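Local coordinates for probable cell division protein WhiA (Thermotoga maritima, PDB 3HYI) that probably takes part in cell division and chromosome segregation, joining a degenerate LAGLIDADG homing-endonuclease domain to a DNA-binding helix-turn-helix domain, at residues E246-V251 against L281-K286. Residues are numbered along the deposited sequence; the frame is centred on the assembly and turned at random.
Sequences EDLRRV and LKRIIK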
ATOM      1  N   GLU A 246     -14.190  53.426  11.011  1.00 28.75           N
ATOM      2  CA  GLU A 246     -13.119  53.093  11.958  1.00 28.84           C
ATOM      3  C   GLU A 246     -12.376  51.798  11.627  1.00 28.90           C
ATOM      4  O   GLU A 246     -11.146  51.772  11.628  1.00 28.90           O
ATOM      5  CB  GLU A 246     -13.678  53.011  13.381  1.00 28.86           C
ATOM      6  N   ASP A 247     -13.122  50.734  11.335  1.00 28.99           N
ATOM      7  CA  ASP A 247     -12.518  49.414  11.106  1.00 29.11           C
ATOM      8  C   ASP A 247     -11.730  49.325   9.795  1.00 28.88           C
ATOM      9  O   ASP A 247     -10.730  48.609   9.717  1.00 29.09           O
ATOM     10  CB  ASP A 247     -13.574  48.302  11.177  1.00 29.24           C
ATOM     11  CG  ASP A 247     -14.612  48.397  10.076  1.00 29.85           C
ATOM     12  OD1 ASP A 247     -15.036  49.523   9.733  1.00 30.31           O
ATOM     13  OD2 ASP A 247     -15.010  47.332   9.563  1.00 30.82           O
ATOM     14  N   LEU A 248     -12.175  50.056   8.776  1.00 28.55           N
ATOM     15  CA  LEU A 248     -11.428  50.155   7.523  1.00 28.24           C
ATOM     16  C   LEU A 248     -10.204  51.054   7.676  1.00 28.02           C
ATOM     17  O   LEU A 248      -9.189  50.847   7.011  1.00 27.96           O
ATOM     18  CB  LEU A 248     -12.322  50.686   6.399  1.00 28.11           C
ATOM     19  CG  LEU A 248     -13.530  49.830   6.007  1.00 27.94           C
ATOM     20  CD1 LEU A 248     -14.156  50.374   4.723  1.00 27.55           C
ATOM     21  CD2 LEU A 248     -13.157  48.363   5.838  1.00 27.19           C
ATOM     22  N   ARG A 249     -10.305  52.051   8.550  1.00 27.87           N
ATOM     23  CA  ARG A 249      -9.215  52.995   8.765  1.00 27.80           C
ATOM     24  C   ARG A 249      -7.976  52.323   9.349  1.00 27.52           C
ATOM     25  O   ARG A 249      -6.860  52.583   8.903  1.00 27.38           O
ATOM     26  CB  ARG A 249      -9.666  54.124   9.683  1.00 27.92           C
ATOM     27  CG  ARG A 249      -8.583  55.139   9.983  1.00 28.78           C
ATOM     28  CD  ARG A 249      -9.115  56.222  10.882  1.00 30.20           C
ATOM     29  NE  ARG A 249      -9.406  55.689  12.210  1.00 31.65           N
ATOM     30  CZ  ARG A 249      -8.514  55.566  13.193  1.00 33.02           C
ATOM     31  NH1 ARG A 249      -7.253  55.956  13.022  1.00 33.66           N
ATOM     32  NH2 ARG A 249      -8.887  55.057  14.363  1.00 33.27           N
ATOM     33  N   ARG A 250      -8.182  51.469  10.350  1.00 27.25           N
ATOM     34  CA  ARG A 250      -7.085  50.745  10.989  1.00 27.11           C
ATOM     35  C   ARG A 250      -6.423  49.760  10.033  1.00 27.06           C
ATOM     36  O   ARG A 250      -5.204  49.579  10.068  1.00 27.05           O
ATOM     37  CB  ARG A 250      -7.583  49.995  12.225  1.00 27.18           C
ATOM     38  CG  ARG A 250      -8.073  50.904  13.337  1.00 27.58           C
ATOM     39  CD  ARG A 250      -8.324  50.116  14.611  1.00 28.38           C
ATOM     40  NE  ARG A 250      -9.534  49.296  14.522  1.00 29.00           N
ATOM     41  CZ  ARG A 250     -10.778  49.753  14.673  1.00 29.41           C
ATOM     42  NH1 ARG A 250     -11.010  51.043  14.914  1.00 29.79           N
ATOM     43  NH2 ARG A 250     -11.807  48.915  14.577  1.00 29.52           N
ATOM     44  N   VAL A 251      -7.233  49.124   9.189  1.00 27.12           N
ATOM     45  CA  VAL A 251      -6.743  48.170   8.192  1.00 27.12           C
ATOM     46  C   VAL A 251      -5.903  48.863   7.114  1.00 27.28           C
ATOM     47  O   VAL A 251      -4.877  48.328   6.680  1.00 27.42           O
ATOM     48  CB  VAL A 251      -7.916  47.399   7.540  1.00 27.14           C
ATOM     49  CG1 VAL A 251      -7.445  46.586   6.339  1.00 26.94           C
ATOM     50  CG2 VAL A 251      -8.587  46.496   8.570  1.00 26.91           C
ATOM     51  N   LEU A 281     -10.113  44.830   3.125  1.00 26.27           N
ATOM     52  CA  LEU A 281      -9.279  45.339   2.042  1.00 26.51           C
ATOM     53  C   LEU A 281     -10.053  45.422   0.723  1.00 26.57           C
ATOM     54  O   LEU A 281      -9.853  46.357  -0.052  1.00 26.50           O
ATOM     55  CB  LEU A 281      -8.023  44.476   1.877  1.00 26.53           C
ATOM     56  CG  LEU A 281      -6.941  44.722   2.931  1.00 26.79           C
ATOM     57  CD1 LEU A 281      -5.949  43.569   2.971  1.00 26.59           C
ATOM     58  CD2 LEU A 281      -6.225  46.048   2.671  1.00 26.50           C
ATOM     59  N   LYS A 282     -10.934  44.452   0.477  1.00 26.76           N
ATOM     60  CA  LYS A 282     -11.791  44.466  -0.718  1.00 26.87           C
ATOM     61  C   LYS A 282     -12.741  45.667  -0.714  1.00 26.94           C
ATOM     62  O   LYS A 282     -12.964  46.295  -1.751  1.00 26.93           O
ATOM     63  CB  LYS A 282     -12.594  43.170  -0.826  1.00 26.84           C
ATOM     64  CG  LYS A 282     -11.746  41.931  -1.061  1.00 27.22           C
ATOM     65  N   ARG A 283     -13.298  45.980   0.455  1.00 26.97           N
ATOM     66  CA  ARG A 283     -14.137  47.168   0.620  1.00 27.01           C
ATOM     67  C   ARG A 283     -13.361  48.454   0.356  1.00 26.79           C
ATOM     68  O   ARG A 283     -13.870  49.374  -0.288  1.00 26.96           O
ATOM     69  CB  ARG A 283     -14.724  47.229   2.031  1.00 27.07           C
ATOM     70  CG  ARG A 283     -15.830  46.221   2.289  1.00 27.69           C
ATOM     71  CD  ARG A 283     -16.753  46.703   3.400  1.00 28.59           C
ATOM     72  NE  ARG A 283     -16.239  46.385   4.733  1.00 29.32           N
ATOM     73  CZ  ARG A 283     -16.445  47.112   5.831  1.00 29.56           C
ATOM     74  NH1 ARG A 283     -17.135  48.251   5.794  1.00 29.54           N
ATOM     75  NH2 ARG A 283     -15.937  46.706   6.986  1.00 29.74           N
ATOM     76  N   ILE A 284     -12.137  48.513   0.873  1.00 26.52           N
ATOM     77  CA  ILE A 284     -11.268  49.671   0.685  1.00 26.20           C
ATOM     78  C   ILE A 284     -10.969  49.885  -0.802  1.00 26.07           C
ATOM     79  O   ILE A 284     -11.014  51.010  -1.294  1.00 25.92           O
ATOM     80  CB  ILE A 284      -9.955  49.521   1.492  1.00 26.05           C
ATOM     81  CG1 ILE A 284     -10.233  49.709   2.985  1.00 25.92           C
ATOM     82  CG2 ILE A 284      -8.911  50.526   1.026  1.00 25.68           C
ATOM     83  CD1 ILE A 284      -9.075  49.307   3.881  1.00 25.55           C
ATOM     84  N   ILE A 285     -10.678  48.799  -1.508  1.00 26.09           N
ATOM     85  CA  ILE A 285     -10.453  48.850  -2.956  1.00 26.12           C
ATOM     86  C   ILE A 285     -11.711  49.313  -3.705  1.00 26.15           C
ATOM     87  O   ILE A 285     -11.622  50.115  -4.637  1.00 26.09           O
ATOM     88  CB  ILE A 285      -9.979  47.482  -3.494  1.00 26.10           C
ATOM     89  CG1 ILE A 285      -8.552  47.196  -3.017  1.00 26.07           C
ATOM     90  CG2 ILE A 285     -10.030  47.443  -5.019  1.00 26.11           C
ATOM     91  CD1 ILE A 285      -8.095  45.774  -3.280  1.00 25.97           C
ATOM     92  N   LYS A 286     -12.872  48.809  -3.289  1.00 26.20           N
ATOM     93  CA  LYS A 286     -14.165  49.238  -3.841  1.00 26.36           C
ATOM     94  C   LYS A 286     -14.372  50.747  -3.665  1.00 26.50           C
ATOM     95  O   LYS A 286     -14.826  51.427  -4.587  1.00 26.46           O
ATOM     96  CB  LYS A 286     -15.312  48.438  -3.194  1.00 26.41           C
ATOM     97  CG  LYS A 286     -16.718  49.048  -3.297  1.00 26.58           C
ATOM     98  CD  LYS A 286     -17.237  49.119  -4.728  1.00 26.73           C
ATOM     99  CE  LYS A 286     -18.595  49.809  -4.774  1.00 26.89           C
ATOM    100  NZ  LYS A 286     -19.196  49.826  -6.139  1.00 27.02           N
TER
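Leu-248 fills a hollow on the opposing helix edged by Lys-280, Arg-283, Ile-284 and Ile-287. The two axes run nearly perpendicular, at -96°, and pass 10.0 Å apart. CD2 of Leu-248 sits over the centre of the Arg-283 guanidinium, 3.5 Å from CZ, while Leu-248 CB rests on CG1 of Ile-284. In return, Ile-284 fits between Leu-248 and Val-251, its CD1 reaching the carbonyl O of Leu-248 at 3.5 Å and touching CG1 of Val-251. That same CG1 of Val-251, placed opposite the backbone nitrogen by a chi1 of 170°, also meets CD2 of Leu-281. Ile-284 is packed on as well by Ile-232 and Ile-235 of helix 207-238, so three helices of the C-terminal HTH domain converge here, among them the last helix of the predicted DNA-binding motif. At the exposed margin, the bend of Arg-283 at chi3 (-84°) brings its head across Leu-248 to Asp-247. Arg-283 NH2 donates to Asp-247 OD2 on its syn side at 2.8 Å, in a salt bridge whose N-H...O angle is well short of linear. Lys-280 pairs with this oxygen too, and with two cationic partners the carboxylate beside this apolar interior probably stays ionised.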